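Long-range contact in DUF4627 domain-containing protein (PDB 3SEE), which is of unknown function but has a galactose-binding-like fold and probably binds sugars: residues A140-K152 against V163-S177. Sequence-based numbering, arbitrary orientation.
Sequences AQPNASGAQYNFK and VVYYDMGQVVNAISS
S145 OG donates to the carbonyl O of I175 at 2.7 Å. The donor sits 27° off the carbonyl plane. The same OG accepts two backbone N-H groups of its own loop. Q148 N reaches S145 OG almost straight, at 2.9 Å, and A147 N on a more bent path. S145 thus forms an ST motif, and its hydroxyl, anti to the backbone N (chi1 -176°), ties the turn to the facing loop. With an alanine here, the I175 carbonyl and both N-H groups would probably lose this partner, leaving the turn freer to shift. The second direct bond runs from Y166 OH to A147 O, 2.8 Å. That oxygen lies at the edge of the phenol, in the ring plane. Water 2 joins G146 N to the carbonyl oxygens of A174 and S176. Water 1 links N143 OD1 to S177 OG.

The contact joins the two sheets of a beta sandwich, as expected of a galactose-binding-like domain. Strand 149-152 is an edge strand of one sheet, next to 108-115. Strands 160-167 and 170-172 belong to the other sheet, with 130-133 between them. The short segments 149-152 and 163-167, one from each sheet, run nearly antiparallel at 165°, with axes 8.6 Å apart.

Between the sheets, V164 lies over one face of the Y149 ring. V164 CB is 3.7 Å from the centroid of the Y149 ring, a CH-pi contact. V164 CG2 covers the CG and CD1 side of the ring. Water 3 bridges Y149 OH and V163 N. A147 CB packs against V172 CG1 at 3.8 Å, and F130 also touches A147. Farther out, I175 CD1 lies against Q148 OE1. Q148 NE2 donates hydrogen bonds to N150 OD1 and to Q206 OE1. S177 CB rests on the P142-N143 backbone of the turn Q141-A144.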
ATOM      1  N   ALA A 140      -2.220  19.443 -12.329  1.00 14.28           N
ATOM      2  CA  ALA A 140      -2.530  18.631 -13.503  1.00 14.52           C
ATOM      3  C   ALA A 140      -3.472  17.456 -13.217  1.00 13.73           C
ATOM      4  O   ALA A 140      -4.129  16.936 -14.123  1.00 15.66           O
ATOM      5  CB  ALA A 140      -1.254  18.116 -14.164  1.00 16.17           C
ATOM      6  N   GLN A 141      -3.533  17.051 -11.943  1.00 12.47           N
ATOM      7  CA  GLN A 141      -4.286  15.866 -11.514  0.50 11.70           C
ATOM      8  C   GLN A 141      -5.210  16.218 -10.361  1.00 10.93           C
ATOM      9  O   GLN A 141      -5.086  15.704  -9.249  1.00 10.66           O
ATOM     10  CB  GLN A 141      -3.359  14.735 -11.069  0.50 11.50           C
ATOM     11  CG  GLN A 141      -2.392  14.281 -12.112  0.50 13.28           C
ATOM     12  CD  GLN A 141      -1.514  13.162 -11.609  0.50 15.24           C
ATOM     13  OE1 GLN A 141      -1.013  13.198 -10.483  0.50 17.28           O
ATOM     14  NE2 GLN A 141      -1.308  12.156 -12.444  0.50 19.54           N
ATOM     15  N   PRO A 142      -6.159  17.129 -10.597  1.00 11.44           N
ATOM     16  CA  PRO A 142      -6.994  17.611  -9.503  1.00 11.73           C
ATOM     17  C   PRO A 142      -7.834  16.548  -8.818  1.00 11.32           C
ATOM     18  O   PRO A 142      -8.209  16.727  -7.666  1.00 11.26           O
ATOM     19  CB  PRO A 142      -7.869  18.668 -10.181  1.00 12.05           C
ATOM     20  CG  PRO A 142      -7.882  18.229 -11.637  1.00 12.86           C
ATOM     21  CD  PRO A 142      -6.518  17.726 -11.893  1.00 12.27           C
ATOM     22  N   ASN A 143      -8.139  15.450  -9.520  1.00 10.78           N
ATOM     23  CA  ASN A 143      -8.969  14.402  -8.976  1.00 10.98           C
ATOM     24  C   ASN A 143      -8.241  13.159  -8.487  1.00 10.88           C
ATOM     25  O   ASN A 143      -8.879  12.217  -8.015  1.00 12.79           O
ATOM     26  CB  ASN A 143     -10.024  14.023 -10.015  1.00 12.02           C
ATOM     27  CG  ASN A 143     -10.955  15.171 -10.306  1.00 14.58           C
ATOM     28  OD1 ASN A 143     -11.522  15.757  -9.389  1.00 16.72           O
ATOM     29  ND2 ASN A 143     -11.134  15.491 -11.580  1.00 18.32           N
ATOM     30  N   ALA A 144      -6.920  13.188  -8.537  1.00 10.50           N
ATOM     31  CA  ALA A 144      -6.115  12.036  -8.149  1.00 10.22           C
ATOM     32  C   ALA A 144      -5.598  12.149  -6.714  1.00  9.63           C
ATOM     33  O   ALA A 144      -5.371  13.231  -6.195  1.00 10.61           O
ATOM     34  CB  ALA A 144      -4.915  11.894  -9.087  1.00 11.20           C
ATOM     35  N   SER A 145      -5.389  11.012  -6.065  1.00 10.00           N
ATOM     36  CA  SER A 145      -4.621  10.994  -4.823  1.00  9.28           C
ATOM     37  C   SER A 145      -3.153  11.330  -5.074  1.00  8.95           C
ATOM     38  O   SER A 145      -2.569  10.870  -6.060  1.00  9.94           O
ATOM     39  CB  SER A 145      -4.704   9.592  -4.213  1.00  9.09           C
ATOM     40  OG  SER A 145      -4.060   9.539  -2.948  1.00  8.96           O
ATOM     41  N   GLY A 146      -2.553  12.062  -4.148  1.00  8.68           N
ATOM     42  CA  GLY A 146      -1.126  12.268  -4.150  1.00  9.00           C
ATOM     43  C   GLY A 146      -0.354  11.184  -3.406  1.00  8.54           C
ATOM     44  O   GLY A 146       0.873  11.156  -3.470  1.00  9.36           O
ATOM     45  N   ALA A 147      -1.077  10.346  -2.672  1.00  8.17           N
ATOM     46  CA  ALA A 147      -0.518   9.299  -1.820  1.00  8.64           C
ATOM     47  C   ALA A 147      -0.664   7.906  -2.406  1.00  7.53           C
ATOM     48  O   ALA A 147       0.280   7.128  -2.444  1.00  8.20           O
ATOM     49  CB  ALA A 147      -1.189   9.337  -0.423  1.00  9.10           C
ATOM     50  N   GLN A 148      -1.880   7.604  -2.846  1.00  7.54           N
ATOM     51  CA  GLN A 148      -2.177   6.275  -3.349  1.00  7.78           C
ATOM     52  C   GLN A 148      -1.963   6.221  -4.859  1.00  8.22           C
ATOM     53  O   GLN A 148      -2.374   7.119  -5.597  1.00  9.14           O
ATOM     54  CB  GLN A 148      -3.624   5.906  -3.052  1.00  8.27           C
ATOM     55  CG  GLN A 148      -4.011   4.500  -3.497  1.00  9.17           C
ATOM     56  CD  GLN A 148      -5.291   3.990  -2.886  1.00 10.09           C
ATOM     57  OE1 GLN A 148      -5.548   4.205  -1.691  1.00 14.23           O
ATOM     58  NE2 GLN A 148      -6.108   3.302  -3.679  1.00 10.68           N
ATOM     59  N   TYR A 149      -1.264   5.165  -5.267  1.00  7.73           N
ATOM     60  CA  TYR A 149      -1.043   4.818  -6.658  1.00  7.85           C
ATOM     61  C   TYR A 149      -1.937   3.643  -7.007  1.00  7.30           C
ATOM     62  O   TYR A 149      -2.003   2.682  -6.251  1.00  8.52           O
ATOM     63  CB  TYR A 149       0.425   4.393  -6.847  1.00  8.02           C
ATOM     64  CG  TYR A 149       0.747   3.806  -8.182  1.00  8.16           C
ATOM     65  CD1 TYR A 149       0.852   4.619  -9.315  1.00  9.01           C
ATOM     66  CD2 TYR A 149       0.929   2.443  -8.355  1.00  8.36           C
ATOM     67  CE1 TYR A 149       1.143   4.098 -10.565  1.00  8.72           C
ATOM     68  CE2 TYR A 149       1.226   1.904  -9.603  1.00  8.27           C
ATOM     69  CZ  TYR A 149       1.326   2.728 -10.696  1.00  8.44           C
ATOM     70  OH  TYR A 149       1.618   2.171 -11.927  1.00  9.13           O
ATOM     71  N   ASN A 150      -2.599   3.732  -8.144  1.00  8.04           N
ATOM     72  CA  ASN A 150      -3.450   2.660  -8.666  1.00  8.81           C
ATOM     73  C   ASN A 150      -2.964   2.248 -10.032  1.00  8.50           C
ATOM     74  O   ASN A 150      -2.615   3.115 -10.832  1.00  9.98           O
ATOM     75  CB  ASN A 150      -4.906   3.140  -8.791  1.00  9.95           C
ATOM     76  CG  ASN A 150      -5.434   3.709  -7.502  1.00  9.28           C
ATOM     77  OD1 ASN A 150      -5.461   3.031  -6.476  1.00  9.64           O
ATOM     78  ND2 ASN A 150      -5.875   4.952  -7.531  1.00 13.77           N
ATOM     79  N   PHE A 151      -2.983   0.953 -10.316  1.00  8.65           N
ATOM     80  CA  PHE A 151      -2.595   0.443 -11.625  1.00  8.68           C
ATOM     81  C   PHE A 151      -3.582  -0.617 -12.074  1.00  9.17           C
ATOM     82  O   PHE A 151      -3.800  -1.596 -11.368  1.00  9.57           O
ATOM     83  CB  PHE A 151      -1.190  -0.150 -11.549  1.00  9.46           C
ATOM     84  CG  PHE A 151      -0.656  -0.599 -12.886  1.00  8.47           C
ATOM     85  CD1 PHE A 151      -0.453   0.305 -13.921  1.00  8.60           C
ATOM     86  CD2 PHE A 151      -0.410  -1.931 -13.127  1.00  9.85           C
ATOM     87  CE1 PHE A 151       0.005  -0.111 -15.148  1.00  9.76           C
ATOM     88  CE2 PHE A 151       0.096  -2.341 -14.363  1.00 10.51           C
ATOM     89  CZ  PHE A 151       0.281  -1.430 -15.368  1.00 10.67           C
ATOM     90  N   LYS A 152      -4.146  -0.422 -13.255  1.00  9.52           N
ATOM     91  CA  LYS A 152      -5.050  -1.428 -13.810  0.50 10.18           C
ATOM     92  C   LYS A 152      -4.266  -2.575 -14.404  1.00 10.29           C
ATOM     93  O   LYS A 152      -3.388  -2.402 -15.252  1.00 10.95           O
ATOM     94  CB  LYS A 152      -5.950  -0.862 -14.903  0.50 11.35           C
ATOM     95  CG  LYS A 152      -6.968   0.115 -14.415  0.50 12.64           C
ATOM     96  CD  LYS A 152      -7.791   0.662 -15.607  0.50 15.14           C
ATOM     97  CE  LYS A 152      -6.924   1.052 -16.856  0.50 16.44           C
ATOM     98  NZ  LYS A 152      -7.598   1.680 -18.085  0.50 20.53           N
ATOM     99  N   VAL A 163       4.905  -1.042 -10.889  1.00  8.14           N
ATOM    100  CA  VAL A 163       6.065  -0.199 -10.559  0.50  8.24           C
ATOM    101  C   VAL A 163       5.591   1.188 -10.221  1.00  9.27           C
ATOM    102  O   VAL A 163       4.843   1.777 -11.007  1.00 10.77           O
ATOM    103  CB  VAL A 163       7.002   0.012 -11.751  0.50  8.14           C
ATOM    104  CG1 VAL A 163       8.147   0.945 -11.348  0.50  9.05           C
ATOM    105  CG2 VAL A 163       7.528  -1.359 -12.254  0.50  8.11           C
ATOM    106  N   VAL A 164       6.045   1.744  -9.094  1.00  8.70           N
ATOM    107  CA  VAL A 164       5.740   3.117  -8.761  1.00  8.87           C
ATOM    108  C   VAL A 164       6.904   3.715  -7.985  1.00  8.96           C
ATOM    109  O   VAL A 164       7.420   3.104  -7.045  1.00  9.83           O
ATOM    110  CB  VAL A 164       4.403   3.256  -8.009  1.00  9.37           C
ATOM    111  CG1 VAL A 164       4.345   2.386  -6.757  1.00 10.73           C
ATOM    112  CG2 VAL A 164       4.143   4.750  -7.666  1.00 11.67           C
ATOM    113  N   TYR A 165       7.270   4.946  -8.359  1.00  8.20           N
ATOM    114  CA  TYR A 165       8.251   5.719  -7.603  1.00  8.27           C
ATOM    115  C   TYR A 165       7.595   6.635  -6.601  1.00  7.90           C
ATOM    116  O   TYR A 165       6.583   7.290  -6.902  1.00  8.76           O
ATOM    117  CB  TYR A 165       9.133   6.564  -8.551  1.00  8.82           C
ATOM    118  CG  TYR A 165      10.277   5.816  -9.190  1.00 10.98           C
ATOM    119  CD1 TYR A 165      10.047   4.822 -10.103  1.00 12.05           C
ATOM    120  CD2 TYR A 165      11.591   6.091  -8.840  1.00 13.60           C
ATOM    121  CE1 TYR A 165      11.108   4.114 -10.676  1.00 13.84           C
ATOM    122  CE2 TYR A 165      12.653   5.400  -9.426  1.00 14.93           C
ATOM    123  CZ  TYR A 165      12.378   4.420 -10.321  1.00 13.96           C
ATOM    124  OH  TYR A 165      13.429   3.722 -10.890  1.00 19.40           O
ATOM    125  N   TYR A 166       8.199   6.674  -5.430  1.00  7.91           N
ATOM    126  CA  TYR A 166       7.817   7.589  -4.366  1.00  7.78           C
ATOM    127  C   TYR A 166       8.971   8.534  -4.051  1.00  8.14           C
ATOM    128  O   TYR A 166      10.146   8.169  -4.207  1.00  9.35           O
ATOM    129  CB  TYR A 166       7.407   6.798  -3.074  1.00  7.94           C
ATOM    130  CG  TYR A 166       5.961   6.321  -3.153  1.00  8.15           C
ATOM    131  CD1 TYR A 166       5.640   5.105  -3.709  1.00  8.58           C
ATOM    132  CD2 TYR A 166       4.933   7.139  -2.728  1.00  7.91           C
ATOM    133  CE1 TYR A 166       4.293   4.735  -3.822  1.00  8.83           C
ATOM    134  CE2 TYR A 166       3.619   6.788  -2.865  1.00  8.00           C
ATOM    135  CZ  TYR A 166       3.293   5.571  -3.405  1.00  8.52           C
ATOM    136  OH  TYR A 166       1.981   5.159  -3.584  1.00  8.84           O
ATOM    137  N   ASP A 167       8.624   9.727  -3.573  1.00  8.32           N
ATOM    138  CA  ASP A 167       9.618  10.690  -3.089  1.00  8.42           C
ATOM    139  C   ASP A 167       9.499  10.742  -1.569  1.00  8.65           C
ATOM    140  O   ASP A 167       8.583  11.350  -1.030  1.00  8.94           O
ATOM    141  CB  ASP A 167       9.376  12.061  -3.704  1.00  8.91           C
ATOM    142  CG  ASP A 167      10.497  13.041  -3.418  1.00 10.20           C
ATOM    143  OD1 ASP A 167      11.352  12.744  -2.562  1.00 11.00           O
ATOM    144  OD2 ASP A 167      10.513  14.112  -4.084  1.00 11.44           O
HETATM  145  N   MSE A 168      10.429  10.084  -0.885  1.00  8.34           N
HETATM  146  CA  MSE A 168      10.429  10.129   0.577  1.00  8.73           C
HETATM  147  C   MSE A 168      10.792  11.524   1.103  1.00  9.31           C
HETATM  148  O   MSE A 168      10.614  11.796   2.299  1.00  9.85           O
HETATM  149  CB  MSE A 168      11.355   9.048   1.151  1.00  9.34           C
HETATM  150  CG  MSE A 168      10.730   7.677   1.289  1.00  9.45           C
HETATM  151 SE   MSE A 168       9.737   7.093  -0.285  0.75  8.08          SE
HETATM  152  CE  MSE A 168       9.532   5.314   0.339  1.00 11.99           C
ATOM    153  N   GLY A 169      11.315  12.382   0.228  1.00  9.09           N
ATOM    154  CA  GLY A 169      11.513  13.771   0.543  1.00  9.54           C
ATOM    155  C   GLY A 169      10.291  14.675   0.500  1.00  9.21           C
ATOM    156  O   GLY A 169      10.408  15.882   0.796  1.00  9.70           O
ATOM    157  N   GLN A 170       9.110  14.144   0.128  1.00  8.99           N
ATOM    158  CA  GLN A 170       7.882  14.913   0.166  1.00  9.18           C
ATOM    159  C   GLN A 170       6.771  14.087   0.776  1.00  8.87           C
ATOM    160  O   GLN A 170       6.677  12.882   0.566  1.00  9.17           O
ATOM    161  CB  GLN A 170       7.467  15.393  -1.229  1.00  9.93           C
ATOM    162  CG  GLN A 170       8.522  16.242  -1.914  1.00 10.35           C
ATOM    163  CD  GLN A 170       8.072  16.730  -3.248  1.00 11.92           C
ATOM    164  OE1 GLN A 170       8.500  16.193  -4.304  1.00 15.00           O
ATOM    165  NE2 GLN A 170       7.235  17.723  -3.234  1.00 10.82           N
ATOM    166  N   VAL A 171       5.941  14.759   1.558  1.00  8.72           N
ATOM    167  CA  VAL A 171       4.786  14.139   2.168  1.00  9.24           C
ATOM    168  C   VAL A 171       3.523  14.885   1.769  1.00  9.36           C
ATOM    169  O   VAL A 171       3.556  16.080   1.447  1.00 10.21           O
ATOM    170  CB  VAL A 171       4.905  14.022   3.708  1.00  9.97           C
ATOM    171  CG1 VAL A 171       5.953  12.987   4.110  1.00 10.51           C
ATOM    172  CG2 VAL A 171       5.213  15.399   4.346  1.00 11.15           C
ATOM    173  N   VAL A 172       2.414  14.165   1.814  1.00  9.20           N
ATOM    174  CA  VAL A 172       1.098  14.726   1.630  0.50  8.79           C
ATOM    175  C   VAL A 172       0.246  14.396   2.875  1.00  8.96           C
ATOM    176  O   VAL A 172       0.394  13.334   3.482  1.00  9.65           O
ATOM    177  CB  VAL A 172       0.525  14.269   0.255  0.50  9.52           C
ATOM    178  CG1 VAL A 172       0.412  12.755   0.129  0.50 10.03           C
ATOM    179  CG2 VAL A 172      -0.773  14.961  -0.089  0.50  7.87           C
ATOM    180  N   ASN A 173      -0.615  15.327   3.270  1.00  9.12           N
ATOM    181  CA  ASN A 173      -1.360  15.250   4.507  1.00  9.14           C
ATOM    182  C   ASN A 173      -2.748  14.642   4.347  1.00  9.15           C
ATOM    183  O   ASN A 173      -3.576  14.735   5.247  1.00  9.98           O
ATOM    184  CB  ASN A 173      -1.450  16.639   5.165  1.00 10.16           C
ATOM    185  CG  ASN A 173      -2.394  17.544   4.425  1.00  9.91           C
ATOM    186  OD1 ASN A 173      -2.798  17.227   3.303  1.00 10.63           O
ATOM    187  ND2 ASN A 173      -2.757  18.672   5.016  1.00 11.54           N
ATOM    188  N   ALA A 174      -2.991  13.950   3.231  1.00  9.39           N
ATOM    189  CA  ALA A 174      -4.281  13.301   2.995  1.00 10.56           C
ATOM    190  C   ALA A 174      -4.144  12.360   1.828  1.00  9.68           C
ATOM    191  O   ALA A 174      -3.252  12.510   0.996  1.00 10.58           O
ATOM    192  CB  ALA A 174      -5.391  14.333   2.731  1.00 14.67           C
ATOM    193  N   ILE A 175      -5.053  11.395   1.765  1.00  9.60           N
ATOM    194  CA  ILE A 175      -5.145  10.484   0.645  1.00  9.36           C
ATOM    195  C   ILE A 175      -6.120  10.974  -0.425  1.00  9.39           C
ATOM    196  O   ILE A 175      -6.146  10.473  -1.547  1.00  9.55           O
ATOM    197  CB  ILE A 175      -5.531   9.066   1.145  1.00  9.63           C
ATOM    198  CG1 ILE A 175      -5.131   7.965   0.163  1.00 10.44           C
ATOM    199  CG2 ILE A 175      -7.013   8.999   1.489  1.00 12.04           C
ATOM    200  CD1 ILE A 175      -5.189   6.551   0.756  1.00 12.18           C
ATOM    201  N   SER A 176      -6.900  11.987  -0.070  1.00 10.18           N
ATOM    202  CA  SER A 176      -7.934  12.513  -0.937  1.00 11.73           C
ATOM    203  C   SER A 176      -7.356  13.378  -2.062  1.00 10.99           C
ATOM    204  O   SER A 176      -6.211  13.818  -2.020  1.00 12.16           O
ATOM    205  CB  SER A 176      -8.925  13.323  -0.104  1.00 13.06           C
ATOM    206  OG  SER A 176      -8.253  14.238   0.737  1.00 18.19           O
ATOM    207  N   SER A 177      -8.173  13.610  -3.077  1.00 11.14           N
ATOM    208  CA  SER A 177      -7.795  14.521  -4.146  1.00 10.65           C
ATOM    209  C   SER A 177      -7.755  15.963  -3.705  1.00 11.01           C
ATOM    210  O   SER A 177      -8.419  16.356  -2.748  1.00 11.95           O
ATOM    211  CB  SER A 177      -8.788  14.424  -5.306  1.00 11.26           C
ATOM    212  OG  SER A 177     -10.010  15.012  -4.926  1.00 12.04           O
TER
HETATM  213  O   HOH W   1     -11.932  14.849  -6.835  1.00 16.24           O
HETATM  214  O   HOH W   2      -3.652  12.921  -1.738  1.00 10.13           O
HETATM  215  O   HOH W   3       2.774  -0.130 -12.765  1.00 10.13           O